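Local coordinates for protein subclass B3 metallo-beta-lactamase (Sphingobium indicum, PDB 7LUU) that probably hydrolyses the ring of beta-lactam antibiotics with a pair of zinc ions, one of which is held in part by a glutamate, at residues S145-E150 with H200-M205; H195-H200 with E249-R254; S204-W209 with V221-L226; L258-L263 with G281-Y286. All coordinates share one frame; numbering follows the deposited sequence.

How the interactions relate
Interactions 1 and 2 share H200, which binds a zinc ion together with E122 and H124, and their centres lie 11 Å apart. The chain from strand 190-196 to strand 205-213 passes through both. Interaction 3 shares S204 and M205 with interaction 1 and is tied to interaction 2 by two side-chain hydrogen bonds: H195 NE2 meets S208 OG at 2.7 Å, and T197 OG1 meets T206 OG1 at 2.8 Å. Interaction 4 packs helix 282-300 beside strand 262-265, the neighbour of strand 216-223 in the same sheet. Its Y286 OH bonds S224 O of interaction 3 at 2.8 Å. Interactions 1 and 4 do not touch; their nearest atoms are about 8 Å apart.

Interaction 1. Residues S145-E150 with H200-M205; sequences SRRGAE and HTMGSM. With ZN (zinc ion), chain B; SO4 (sulfate ion), chain C.
The contact joins the start of helix 146-154 to the loop that follows the zinc ligand H200. S145 is the N-cap of the helix, and its hydroxyl does two jobs. OG donates to G203 O at 2.7 Å, in the carbonyl plane and on a lone pair. It also accepts from G148 N at 2.9 Å, the capping bond. A chi1 of 69° sets OG between the backbone N and the carbonyl carbon, where it reaches both partners. Water 1 donates to the same G203 O and accepts from S145 N, a second link between the segments.

G203 belongs to a type I turn from T201 to S204. It brings a bare CA against the helix start in a close fit: CA packs on R147 CB at 3.6 Å and lies equally near G148 N. The methyl end of M205 closes the other flank, with CE 3.7 Å from S145 CB. R147 bends at chi2 and chi3, and its NH1 comes obliquely to M202 CB at 3.6 Å. Its NE forms a salt bridge with E150 OE1, though the hydrogen bond within it is weak, while NH2 makes a salt bridge to D160. R146 NE donates to sulfate O4 at 3.1 Å.

H200 NE2 binds zinc at the far end of the loop. M202 reaches P243 and I244 of helix 242-257. A149 and R146 lie against V178 of strand 176-178.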
loop_
_atom_site.group_PDB
_atom_site.type_symbol
_atom_site.label_atom_id
_atom_site.label_comp_id
_atom_site.label_asym_id
_atom_site.label_seq_id
_atom_site.Cartn_x
_atom_site.Cartn_y
_atom_site.Cartn_z
ATOM N N SER A 145 -4.935 -4.840 7.800
ATOM C CA SER A 145 -5.852 -4.440 8.855
ATOM C C SER A 145 -7.089 -5.321 8.878
ATOM O O SER A 145 -7.360 -6.124 7.962
ATOM C CB SER A 145 -6.273 -2.998 8.665
ATOM O OG SER A 145 -7.087 -2.891 7.521
ATOM N N ARG A 146 -7.867 -5.158 9.947
ATOM C CA ARG A 146 -9.123 -5.908 10.055
ATOM C C ARG A 146 -10.043 -5.639 8.850
ATOM O O ARG A 146 -10.504 -6.582 8.190
ATOM C CB ARG A 146 -9.821 -5.587 11.395
ATOM C CG ARG A 146 -11.108 -6.451 11.545
ATOM C CD ARG A 146 -11.854 -6.109 12.830
ATOM N NE ARG A 146 -12.394 -4.743 12.757
ATOM C CZ ARG A 146 -13.590 -4.429 12.244
ATOM N NH1 ARG A 146 -13.952 -3.179 12.220
ATOM N NH2 ARG A 146 -14.397 -5.349 11.717
ATOM N N ARG A 147 -10.334 -4.350 8.561
ATOM C CA ARG A 147 -11.199 -4.024 7.428
ATOM C C ARG A 147 -10.533 -4.325 6.099
ATOM O O ARG A 147 -11.201 -4.753 5.124
ATOM C CB ARG A 147 -11.616 -2.544 7.515
ATOM C CG ARG A 147 -12.613 -2.287 8.640
ATOM C CD ARG A 147 -13.956 -3.036 8.508
ATOM N NE ARG A 147 -14.526 -2.960 7.172
ATOM C CZ ARG A 147 -15.136 -1.894 6.649
ATOM N NH1 ARG A 147 -15.355 -0.799 7.416
ATOM N NH2 ARG A 147 -15.573 -1.951 5.372
ATOM N N GLY A 148 -9.233 -4.071 6.034
ATOM C CA GLY A 148 -8.483 -4.400 4.833
ATOM C C GLY A 148 -8.579 -5.878 4.507
ATOM O O GLY A 148 -8.831 -6.246 3.362
ATOM N N ALA A 149 -8.375 -6.734 5.519
ATOM C CA ALA A 149 -8.461 -8.181 5.314
ATOM C C ALA A 149 -9.826 -8.606 4.779
ATOM O O ALA A 149 -9.930 -9.548 3.961
ATOM C CB ALA A 149 -8.179 -8.916 6.626
ATOM N N GLU A 150 -10.873 -7.956 5.249
ATOM C CA GLU A 150 -12.217 -8.285 4.764
ATOM C C GLU A 150 -12.338 -7.997 3.269
ATOM O O GLU A 150 -12.922 -8.807 2.515
ATOM C CB GLU A 150 -13.277 -7.465 5.506
ATOM C CG GLU A 150 -13.409 -7.835 6.983
ATOM C CD GLU A 150 -14.365 -6.936 7.737
ATOM O OE1 GLU A 150 -14.851 -5.939 7.183
ATOM O OE2 GLU A 150 -14.647 -7.275 8.914
ATOM N N HIS A 200 -8.994 6.768 2.465
ATOM C CA HIS A 200 -9.188 6.296 1.094
ATOM C C HIS A 200 -10.102 5.085 1.096
ATOM O O HIS A 200 -11.031 4.971 0.258
ATOM C CB HIS A 200 -7.798 5.996 0.514
ATOM C CG HIS A 200 -7.827 5.478 -0.889
ATOM N ND1 HIS A 200 -8.080 6.285 -1.983
ATOM C CD2 HIS A 200 -7.658 4.218 -1.364
ATOM C CE1 HIS A 200 -8.072 5.535 -3.084
ATOM N NE2 HIS A 200 -7.797 4.289 -2.733
ATOM N N THR A 201 -9.854 4.177 2.049
ATOM C CA THR A 201 -10.808 3.129 2.444
ATOM C C THR A 201 -10.730 3.027 3.952
ATOM O O THR A 201 -9.808 3.551 4.577
ATOM C CB THR A 201 -10.487 1.756 1.842
ATOM O OG1 THR A 201 -9.294 1.216 2.429
ATOM C CG2 THR A 201 -10.291 1.813 0.309
ATOM N N MET A 202 -11.679 2.298 4.544
ATOM C CA MET A 202 -11.636 2.221 6.011
ATOM C C MET A 202 -10.479 1.385 6.562
ATOM O O MET A 202 -10.047 1.625 7.703
ATOM C CB MET A 202 -12.963 1.687 6.543
ATOM C CG MET A 202 -14.083 2.746 6.616
ATOM S SD MET A 202 -13.702 4.243 7.526
ATOM C CE MET A 202 -13.444 3.557 9.194
ATOM N N GLY A 203 -9.988 0.424 5.804
ATOM C CA GLY A 203 -8.932 -0.476 6.215
ATOM C C GLY A 203 -7.571 -0.105 5.676
ATOM O O GLY A 203 -6.635 -0.908 5.821
ATOM N N SER A 204 -7.426 1.070 5.071
ATOM C CA SER A 204 -6.107 1.463 4.579
ATOM C C SER A 204 -5.086 1.481 5.717
ATOM O O SER A 204 -5.388 1.928 6.850
ATOM C CB SER A 204 -6.185 2.851 3.935
ATOM O OG SER A 204 -6.942 2.767 2.696
ATOM N N MET A 205 -3.854 1.063 5.392
ATOM C CA MET A 205 -2.872 0.837 6.460
ATOM C C MET A 205 -1.488 1.200 5.949
ATOM O O MET A 205 -1.139 0.893 4.807
ATOM C CB MET A 205 -2.905 -0.633 6.934
ATOM C CG MET A 205 -1.873 -0.910 8.107
ATOM S SD MET A 205 -2.476 -2.340 9.088
ATOM C CE MET A 205 -3.375 -1.431 10.364
HETATM ZN ZN ZN B . -7.429 2.630 -3.802
HETATM S S SO4 C . -11.061 -1.605 13.736
HETATM O O1 SO4 C . -12.323 -1.368 14.428
HETATM O O2 SO4 C . -11.325 -1.715 12.306
HETATM O O3 SO4 C . -10.184 -0.459 13.987
HETATM O O4 SO4 C . -10.463 -2.860 14.190
HETATM O O HOH W 1 -4.820 -3.110 5.125
HETATM O O HOH W 2 -6.458 2.554 -5.472
#

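Interaction 2. Residues H195-H200 with E249-R254; sequences HATPGH and EASYRR. With ZN (zinc ion), chain B.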
loop_
_atom_site.group_PDB
_atom_site.type_symbol
_atom_site.label_atom_id
_atom_site.label_comp_id
_atom_site.label_asym_id
_atom_site.label_seq_id
_atom_site.Cartn_x
_atom_site.Cartn_y
_atom_site.Cartn_z
ATOM N N HIS A 195 0.173 0.827 11.061
ATOM C CA HIS A 195 -0.545 2.037 11.486
ATOM C C HIS A 195 -1.821 2.145 10.686
ATOM O O HIS A 195 -1.769 2.288 9.469
ATOM C CB HIS A 195 0.277 3.310 11.281
ATOM C CG HIS A 195 1.638 3.229 11.854
ATOM N ND1 HIS A 195 1.940 3.575 13.159
ATOM C CD2 HIS A 195 2.796 2.799 11.292
ATOM C CE1 HIS A 195 3.240 3.409 13.362
ATOM N NE2 HIS A 195 3.789 2.934 12.254
ATOM N N ALA A 196 -2.957 2.134 11.359
ATOM C CA ALA A 196 -4.204 2.371 10.615
ATOM C C ALA A 196 -4.188 3.773 10.043
ATOM O O ALA A 196 -4.045 4.756 10.804
ATOM C CB ALA A 196 -5.412 2.216 11.543
ATOM N N THR A 197 -4.414 3.912 8.709
ATOM C CA THR A 197 -4.430 5.266 8.114
ATOM C C THR A 197 -5.648 5.339 7.194
ATOM O O THR A 197 -5.532 5.346 5.969
ATOM C CB THR A 197 -3.127 5.611 7.373
ATOM O OG1 THR A 197 -2.755 4.515 6.510
ATOM C CG2 THR A 197 -2.014 5.866 8.396
ATOM N N PRO A 198 -6.840 5.295 7.774
ATOM C CA PRO A 198 -8.077 5.229 6.972
ATOM C C PRO A 198 -8.389 6.541 6.280
ATOM O O PRO A 198 -7.853 7.615 6.604
ATOM C CB PRO A 198 -9.159 4.909 8.011
ATOM C CG PRO A 198 -8.571 5.509 9.274
ATOM C CD PRO A 198 -7.118 5.251 9.222
ATOM N N GLY A 199 -9.275 6.440 5.287
ATOM C CA GLY A 199 -9.815 7.592 4.581
ATOM C C GLY A 199 -10.064 7.207 3.134
ATOM O O GLY A 199 -11.138 7.351 2.567
ATOM N N HIS A 200 -8.994 6.768 2.465
ATOM C CA HIS A 200 -9.188 6.296 1.094
ATOM C C HIS A 200 -10.102 5.085 1.096
ATOM O O HIS A 200 -11.031 4.971 0.258
ATOM C CB HIS A 200 -7.798 5.996 0.514
ATOM C CG HIS A 200 -7.827 5.478 -0.889
ATOM N ND1 HIS A 200 -8.080 6.285 -1.983
ATOM C CD2 HIS A 200 -7.658 4.218 -1.364
ATOM C CE1 HIS A 200 -8.072 5.535 -3.084
ATOM N NE2 HIS A 200 -7.797 4.289 -2.733
ATOM N N GLU A 249 -8.871 12.372 9.411
ATOM C CA GLU A 249 -8.293 13.216 10.454
ATOM C C GLU A 249 -7.313 12.413 11.294
ATOM O O GLU A 249 -6.222 12.902 11.614
ATOM C CB GLU A 249 -9.403 13.821 11.319
ATOM C CG GLU A 249 -10.322 14.716 10.517
ATOM C CD GLU A 249 -11.654 15.077 11.231
ATOM O OE1 GLU A 249 -11.898 14.663 12.395
ATOM O OE2 GLU A 249 -12.452 15.802 10.593
ATOM N N ALA A 250 -7.656 11.148 11.604
ATOM C CA ALA A 250 -6.741 10.315 12.392
ATOM C C ALA A 250 -5.480 10.004 11.606
ATOM O O ALA A 250 -4.368 10.008 12.156
ATOM C CB ALA A 250 -7.431 9.003 12.766
ATOM N N SER A 251 -5.631 9.804 10.303
ATOM C CA SER A 251 -4.473 9.556 9.451
ATOM C C SER A 251 -3.521 10.747 9.435
ATOM O O SER A 251 -2.295 10.556 9.433
ATOM C CB SER A 251 -4.931 9.273 8.034
ATOM O OG SER A 251 -5.575 8.006 8.002
ATOM N N TYR A 252 -4.057 11.966 9.366
ATOM C CA TYR A 252 -3.182 13.131 9.326
ATOM C C TYR A 252 -2.402 13.246 10.624
ATOM O O TYR A 252 -1.206 13.566 10.606
ATOM C CB TYR A 252 -3.995 14.402 9.066
ATOM C CG TYR A 252 -4.785 14.348 7.806
ATOM C CD1 TYR A 252 -4.349 13.591 6.734
ATOM C CD2 TYR A 252 -5.997 15.073 7.704
ATOM C CE1 TYR A 252 -5.094 13.527 5.562
ATOM C CE2 TYR A 252 -6.751 15.046 6.528
ATOM C CZ TYR A 252 -6.273 14.279 5.443
ATOM O OH TYR A 252 -7.041 14.249 4.289
ATOM N N ARG A 253 -3.062 12.952 11.754
ATOM C CA ARG A 253 -2.393 12.996 13.058
ATOM C C ARG A 253 -1.310 11.923 13.144
ATOM O O ARG A 253 -0.178 12.211 13.582
ATOM C CB ARG A 253 -3.393 12.802 14.213
ATOM C CG ARG A 253 -4.433 13.950 14.381
ATOM C CD ARG A 253 -5.286 13.848 15.699
ATOM N NE ARG A 253 -6.184 12.692 15.747
ATOM C CZ ARG A 253 -7.438 12.689 15.267
ATOM N NH1 ARG A 253 -7.947 13.776 14.699
ATOM N NH2 ARG A 253 -8.169 11.612 15.358
ATOM N N ARG A 254 -1.611 10.725 12.629
ATOM C CA ARG A 254 -0.629 9.640 12.615
ATOM C C ARG A 254 0.552 10.026 11.755
ATOM O O ARG A 254 1.721 9.880 12.160
ATOM C CB ARG A 254 -1.256 8.342 12.092
ATOM C CG ARG A 254 -0.227 7.230 11.816
ATOM C CD ARG A 254 0.457 6.842 13.151
ATOM N NE ARG A 254 -0.575 6.534 14.144
ATOM C CZ ARG A 254 -0.512 6.861 15.436
ATOM N NH1 ARG A 254 0.556 7.499 15.928
ATOM N NH2 ARG A 254 -1.530 6.587 16.248
HETATM ZN ZN ZN B . -7.429 2.630 -3.802
HETATM O O HOH W 3 -2.745 4.903 13.263
HETATM O O HOH W 2 -6.458 2.554 -5.472
#
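R254 and H195 meet with their side chains crossing at about a right angle. The closest atoms are R254 CD and H195 ND1, 3.6 Å apart. The imidazole and guanidinium planes are turned 35° from each other, and CD approaches the ring obliquely. R254 starts with CG anti to the backbone N (chi1 170°), then bends at chi2 and chi3. This lays its CG and CD methylenes against H195 CB. The polar end turns to water 3, which lies in the guanidinium plane at its edge. That water accepts from R254 NE at 2.9 Å and donates to A196 O at 2.8 Å. H195 NE2 is held by S208 OG, which anchors the other end of the ring.

T197 crosses R254 too, also at about a right angle, with CG2 4.1 Å from R254 CG. Its OG1 is turned to T206.

The contact lays helix 242-257 against the end of strand 190-196 and the loop leading to the zinc ligand H200. In this metallo-beta-lactamase fold, that loop carries one of the metal-binding histidines.

S251 OG lies 2.7 Å from P198 O, a probable hydrogen bond that would tie the helix to the loop. The hydroxyl is crowded in the model, so its exact place is less sure. G247 O, one turn earlier in the helix, is also a partner of OG.

Interaction 3. Residues S204-W209 with V221-L226; sequences SMTWSW and VFASSL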
loop_
_atom_site.group_PDB
_atom_site.type_symbol
_atom_site.label_atom_id
_atom_site.label_comp_id
_atom_site.label_asym_id
_atom_site.label_seq_id
_atom_site.Cartn_x
_atom_site.Cartn_y
_atom_site.Cartn_z
ATOM N N SER A 204 -7.426 1.070 5.071
ATOM C CA SER A 204 -6.107 1.463 4.579
ATOM C C SER A 204 -5.086 1.481 5.717
ATOM O O SER A 204 -5.388 1.928 6.850
ATOM C CB SER A 204 -6.185 2.851 3.935
ATOM O OG SER A 204 -6.942 2.767 2.696
ATOM N N MET A 205 -3.854 1.063 5.392
ATOM C CA MET A 205 -2.872 0.837 6.460
ATOM C C MET A 205 -1.488 1.200 5.949
ATOM O O MET A 205 -1.139 0.893 4.807
ATOM C CB MET A 205 -2.905 -0.633 6.934
ATOM C CG MET A 205 -1.873 -0.910 8.107
ATOM S SD MET A 205 -2.476 -2.340 9.088
ATOM C CE MET A 205 -3.375 -1.431 10.364
ATOM N N THR A 206 -0.700 1.829 6.822
ATOM C CA THR A 206 0.659 2.292 6.561
ATOM C C THR A 206 1.612 1.458 7.407
ATOM O O THR A 206 1.269 1.012 8.493
ATOM C CB THR A 206 0.721 3.787 6.924
ATOM O OG1 THR A 206 -0.039 4.512 5.968
ATOM C CG2 THR A 206 2.186 4.351 7.007
ATOM N N TRP A 207 2.809 1.209 6.880
ATOM C CA TRP A 207 3.794 0.351 7.519
ATOM C C TRP A 207 5.066 1.127 7.775
ATOM O O TRP A 207 5.551 1.792 6.862
ATOM C CB TRP A 207 4.085 -0.842 6.554
ATOM C CG TRP A 207 2.810 -1.510 6.069
ATOM C CD1 TRP A 207 2.096 -1.227 4.896
ATOM C CD2 TRP A 207 2.022 -2.443 6.804
ATOM N NE1 TRP A 207 0.949 -2.023 4.854
ATOM C CE2 TRP A 207 0.868 -2.747 6.020
ATOM C CE3 TRP A 207 2.190 -3.071 8.071
ATOM C CZ2 TRP A 207 -0.091 -3.677 6.438
ATOM C CZ3 TRP A 207 1.262 -3.986 8.463
ATOM C CH2 TRP A 207 0.106 -4.275 7.654
ATOM N N SER A 208 5.692 0.925 8.955
ATOM C CA SER A 208 6.953 1.596 9.211
ATOM C C SER A 208 7.975 0.634 9.795
ATOM O O SER A 208 7.643 -0.320 10.517
ATOM C CB SER A 208 6.752 2.800 10.179
ATOM O OG SER A 208 6.336 2.309 11.479
ATOM N N TRP A 209 9.245 0.920 9.501
ATOM C CA TRP A 209 10.289 0.100 10.058
ATOM C C TRP A 209 11.619 0.814 9.892
ATOM O O TRP A 209 11.758 1.734 9.088
ATOM C CB TRP A 209 10.311 -1.270 9.328
ATOM C CG TRP A 209 10.821 -1.187 7.877
ATOM C CD1 TRP A 209 12.088 -1.438 7.390
ATOM C CD2 TRP A 209 10.025 -0.795 6.733
ATOM N NE1 TRP A 209 12.122 -1.251 6.010
ATOM C CE2 TRP A 209 10.866 -0.897 5.581
ATOM C CE3 TRP A 209 8.696 -0.448 6.577
ATOM C CZ2 TRP A 209 10.429 -0.553 4.282
ATOM C CZ3 TRP A 209 8.220 -0.124 5.237
ATOM C CH2 TRP A 209 9.117 -0.182 4.130
ATOM N N VAL A 221 8.835 4.792 5.998
ATOM C CA VAL A 221 7.392 4.695 6.050
ATOM C C VAL A 221 6.905 4.331 4.655
ATOM O O VAL A 221 7.183 5.071 3.712
ATOM C CB VAL A 221 6.778 6.045 6.455
ATOM C CG1 VAL A 221 5.227 5.987 6.404
ATOM C CG2 VAL A 221 7.226 6.346 7.895
ATOM N N PHE A 222 6.102 3.250 4.542
ATOM C CA PHE A 222 5.422 2.926 3.289
ATOM C C PHE A 222 3.987 3.331 3.517
ATOM O O PHE A 222 3.258 2.649 4.268
ATOM C CB PHE A 222 5.572 1.433 2.974
ATOM C CG PHE A 222 5.091 1.057 1.553
ATOM C CD1 PHE A 222 3.773 1.256 1.199
ATOM C CD2 PHE A 222 6.001 0.582 0.578
ATOM C CE1 PHE A 222 3.320 0.886 -0.044
ATOM C CE2 PHE A 222 5.545 0.191 -0.675
ATOM C CZ PHE A 222 4.212 0.352 -1.000
ATOM N N ALA A 223 3.605 4.484 2.945
ATOM C CA ALA A 223 2.306 5.131 3.248
ATOM C C ALA A 223 1.232 4.629 2.318
ATOM O O ALA A 223 1.443 4.536 1.106
ATOM C CB ALA A 223 2.432 6.669 3.080
ATOM N N SER A 224 0.079 4.244 2.890
ATOM C CA SER A 224 -1.077 4.014 2.035
ATOM C C SER A 224 -1.498 5.309 1.371
ATOM O O SER A 224 -1.165 6.419 1.835
ATOM C CB SER A 224 -2.277 3.484 2.829
ATOM O OG SER A 224 -2.817 4.566 3.641
ATOM N N SER A 225 -2.141 5.154 0.207
ATOM C CA SER A 225 -2.834 6.304 -0.367
ATOM C C SER A 225 -3.691 6.985 0.676
ATOM O O SER A 225 -4.396 6.334 1.440
ATOM C CB SER A 225 -3.688 5.848 -1.525
ATOM O OG SER A 225 -4.409 6.980 -2.059
ATOM N N LEU A 226 -3.655 8.332 0.664
ATOM C CA LEU A 226 -4.601 9.179 1.378
ATOM C C LEU A 226 -5.435 9.991 0.389
ATOM O O LEU A 226 -5.863 11.094 0.714
ATOM C CB LEU A 226 -3.849 10.109 2.350
ATOM C CG LEU A 226 -3.076 9.411 3.505
ATOM C CD1 LEU A 226 -2.261 10.442 4.339
ATOM C CD2 LEU A 226 -4.013 8.594 4.429
HETATM O O HOH W 4 -5.213 3.671 0.936
HETATM O O HOH W 5 -0.668 7.258 4.687
#
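W207 and F222 face each other as an antiparallel hydrogen-bonded pair. F222 N donates to W207 O at 2.8 Å, and W207 N donates to F222 O at 3.0 Å. Next along, S208 and V221 form a non-hydrogen-bonded pair. T206 extends the join with its side chain: OG1 accepts from S224 N at 3.1 Å, past the last strand pair. With CG2 anti to the backbone N (chi1 -70° for OG1), the methyl falls on V221 CG1 at 3.5 Å. The W209 ring meets F222 CB with its edge, in plane, at CZ3 (3.8 Å). These two side chains lie side by side and point the same way.

Further out, T197 holds the hydroxyls of T206 and S224, and S68 holds W209 NE1. Water 4 accepts from S204 OG at 2.6 Å and donates to S225 O, bridging the segment ends. S204 OG also bonds T201 OG1. I90 of strand 87-90 touches W207, W209 and F222. From helix 282-300, C283 touches V221 and Y286 touches A223. The two strands form a beta hairpin in one of the two sheets of the alpha-beta/beta-alpha metallo-beta-lactamase fold, with its S204 end beside E122 and H200 of the zinc site.

Interaction 4. Residues L258-L263 with G281-Y286; sequences LKCDIL and GACRSY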
loop_
_atom_site.group_PDB
_atom_site.type_symbol
_atom_site.label_atom_id
_atom_site.label_comp_id
_atom_site.label_asym_id
_atom_site.label_seq_id
_atom_site.Cartn_x
_atom_site.Cartn_y
_atom_site.Cartn_z
ATOM N N LEU A 258 4.700 10.220 12.876
ATOM C CA LEU A 258 5.660 9.191 12.545
ATOM C C LEU A 258 7.052 9.752 12.410
ATOM O O LEU A 258 7.254 10.828 11.842
ATOM C CB LEU A 258 5.297 8.533 11.209
ATOM C CG LEU A 258 4.209 7.516 11.236
ATOM C CD1 LEU A 258 3.799 7.138 9.814
ATOM C CD2 LEU A 258 4.634 6.305 12.103
ATOM N N LYS A 259 8.020 8.970 12.875
ATOM C CA LYS A 259 9.401 9.190 12.499
ATOM C C LYS A 259 9.499 8.700 11.057
ATOM O O LYS A 259 9.084 7.574 10.724
ATOM C CB LYS A 259 10.349 8.394 13.406
ATOM C CG LYS A 259 11.812 8.709 13.225
ATOM C CD LYS A 259 12.031 10.135 13.641
ATOM C CE LYS A 259 13.485 10.530 13.760
ATOM N NZ LYS A 259 13.527 11.947 14.262
ATOM N N CYS A 260 10.053 9.544 10.237
ATOM C CA CYS A 260 9.852 9.386 8.805
ATOM C C CYS A 260 11.047 10.022 8.118
ATOM O O CYS A 260 11.034 11.191 7.665
ATOM C CB CYS A 260 8.552 10.093 8.439
ATOM S SG CYS A 260 8.245 10.193 6.637
ATOM N N ASP A 261 12.139 9.254 8.067
ATOM C CA ASP A 261 13.301 9.686 7.327
ATOM C C ASP A 261 13.147 9.420 5.834
ATOM O O ASP A 261 13.793 10.083 4.994
ATOM C CB ASP A 261 14.506 8.911 7.810
ATOM C CG ASP A 261 14.911 9.285 9.220
ATOM O OD1 ASP A 261 15.009 10.511 9.519
ATOM O OD2 ASP A 261 15.032 8.327 10.047
ATOM N N ILE A 262 12.362 8.387 5.488
ATOM C CA ILE A 262 12.158 8.030 4.104
ATOM C C ILE A 262 10.669 7.765 3.957
ATOM O O ILE A 262 10.106 7.027 4.778
ATOM C CB ILE A 262 12.970 6.789 3.726
ATOM C CG1 ILE A 262 14.437 7.169 3.653
ATOM C CG2 ILE A 262 12.494 6.211 2.310
ATOM C CD1 ILE A 262 15.328 5.897 3.422
ATOM N N LEU A 263 10.047 8.345 2.913
ATOM C CA LEU A 263 8.618 8.131 2.628
ATOM C C LEU A 263 8.494 7.453 1.279
ATOM O O LEU A 263 8.968 7.985 0.257
ATOM C CB LEU A 263 7.890 9.503 2.599
ATOM C CG LEU A 263 6.458 9.403 2.033
ATOM C CD1 LEU A 263 5.552 8.515 2.924
ATOM C CD2 LEU A 263 5.890 10.788 1.850
ATOM N N GLY A 281 10.264 16.113 7.526
ATOM C CA GLY A 281 9.033 16.718 7.052
ATOM C C GLY A 281 8.280 15.932 5.966
ATOM O O GLY A 281 7.173 16.321 5.589
ATOM N N ALA A 282 8.840 14.830 5.456
ATOM C CA ALA A 282 8.219 14.206 4.266
ATOM C C ALA A 282 6.809 13.705 4.546
ATOM O O ALA A 282 5.874 13.896 3.745
ATOM C CB ALA A 282 9.097 13.051 3.781
ATOM N N CYS A 283 6.636 12.986 5.671
ATOM C CA CYS A 283 5.320 12.444 5.941
ATOM C C CYS A 283 4.341 13.549 6.263
ATOM O O CYS A 283 3.159 13.434 5.933
ATOM C CB CYS A 283 5.385 11.452 7.105
ATOM S SG CYS A 283 6.137 9.834 6.622
ATOM N N ARG A 284 4.797 14.584 6.945
ATOM C CA ARG A 284 3.903 15.707 7.244
ATOM C C ARG A 284 3.422 16.389 5.963
ATOM O O ARG A 284 2.235 16.713 5.845
ATOM C CB ARG A 284 4.587 16.699 8.202
ATOM C CG ARG A 284 4.529 16.163 9.648
ATOM C CD ARG A 284 5.164 17.156 10.659
ATOM N NE ARG A 284 6.621 17.247 10.538
ATOM C CZ ARG A 284 7.508 16.361 11.024
ATOM N NH1 ARG A 284 7.125 15.222 11.691
ATOM N NH2 ARG A 284 8.810 16.613 10.824
ATOM N N SER A 285 4.321 16.591 4.993
ATOM C CA SER A 285 3.920 17.180 3.703
ATOM C C SER A 285 2.932 16.304 2.969
ATOM O O SER A 285 2.001 16.813 2.317
ATOM C CB SER A 285 5.150 17.435 2.841
ATOM O OG SER A 285 5.902 18.468 3.494
ATOM N N TYR A 286 3.169 15.003 2.998
ATOM C CA TYR A 286 2.265 14.061 2.350
ATOM C C TYR A 286 0.866 14.198 2.930
ATOM O O TYR A 286 -0.129 14.194 2.198
ATOM C CB TYR A 286 2.817 12.654 2.541
ATOM C CG TYR A 286 2.064 11.483 1.905
ATOM C CD1 TYR A 286 2.122 11.258 0.535
ATOM C CD2 TYR A 286 1.257 10.652 2.692
ATOM C CE1 TYR A 286 1.465 10.155 -0.041
ATOM C CE2 TYR A 286 0.589 9.560 2.133
ATOM C CZ TYR A 286 0.672 9.345 0.779
ATOM O OH TYR A 286 0.092 8.250 0.213
HETATM O O HOH W 6 10.100 13.500 8.817
#
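A disulfide between C260 and C283 pins the approach to strand 262-265 against the first turn of helix 282-300. The two SG atoms are 2.1 Å apart, and chi3 is 79°, close to the usual right angle. C260 points its sulfur across with SG anti to its own N (chi1 172°). C283 offers its sulfur from the side of the helix.

The bridge is flanked by apolar groups that fit round it. A282 CB is a small knob between two neighbours: it lies 4.1 Å from C260 SG and 3.9 Å from L263 CB. L263 is the larger bump, and its two methyls part over the helix. CD1 rests near C283 SG at 4.0 Å. CD2 enters the hollow between A282 O and Y286 CB, 3.6 Å and 3.7 Å away. The three residues that receive the leucine, A282, C283 and Y286, span one turn of the helix. L263 and Y286 cross at about a right angle, so CD2 meets the root of the tyrosine and comes obliquely to its ring. The phenol runs on past the leucine, and its OH bonds S224 O.

Beside the disulfide, water 6 donates to C260 O at 2.7 Å and accepts from G281 N, the N-cap residue. M255 of helix 242-257 touches both C283 and Y286, and A223 of strand 216-223 touches both L263 and Y286.

No direct hydrogen bond crosses between the two segments. The join rests on one covalent bond, apolar contact and a water bridge. The disulfide therefore limits how far the helix can part from the lead-in to the strand, while L263 fills the groove beside it.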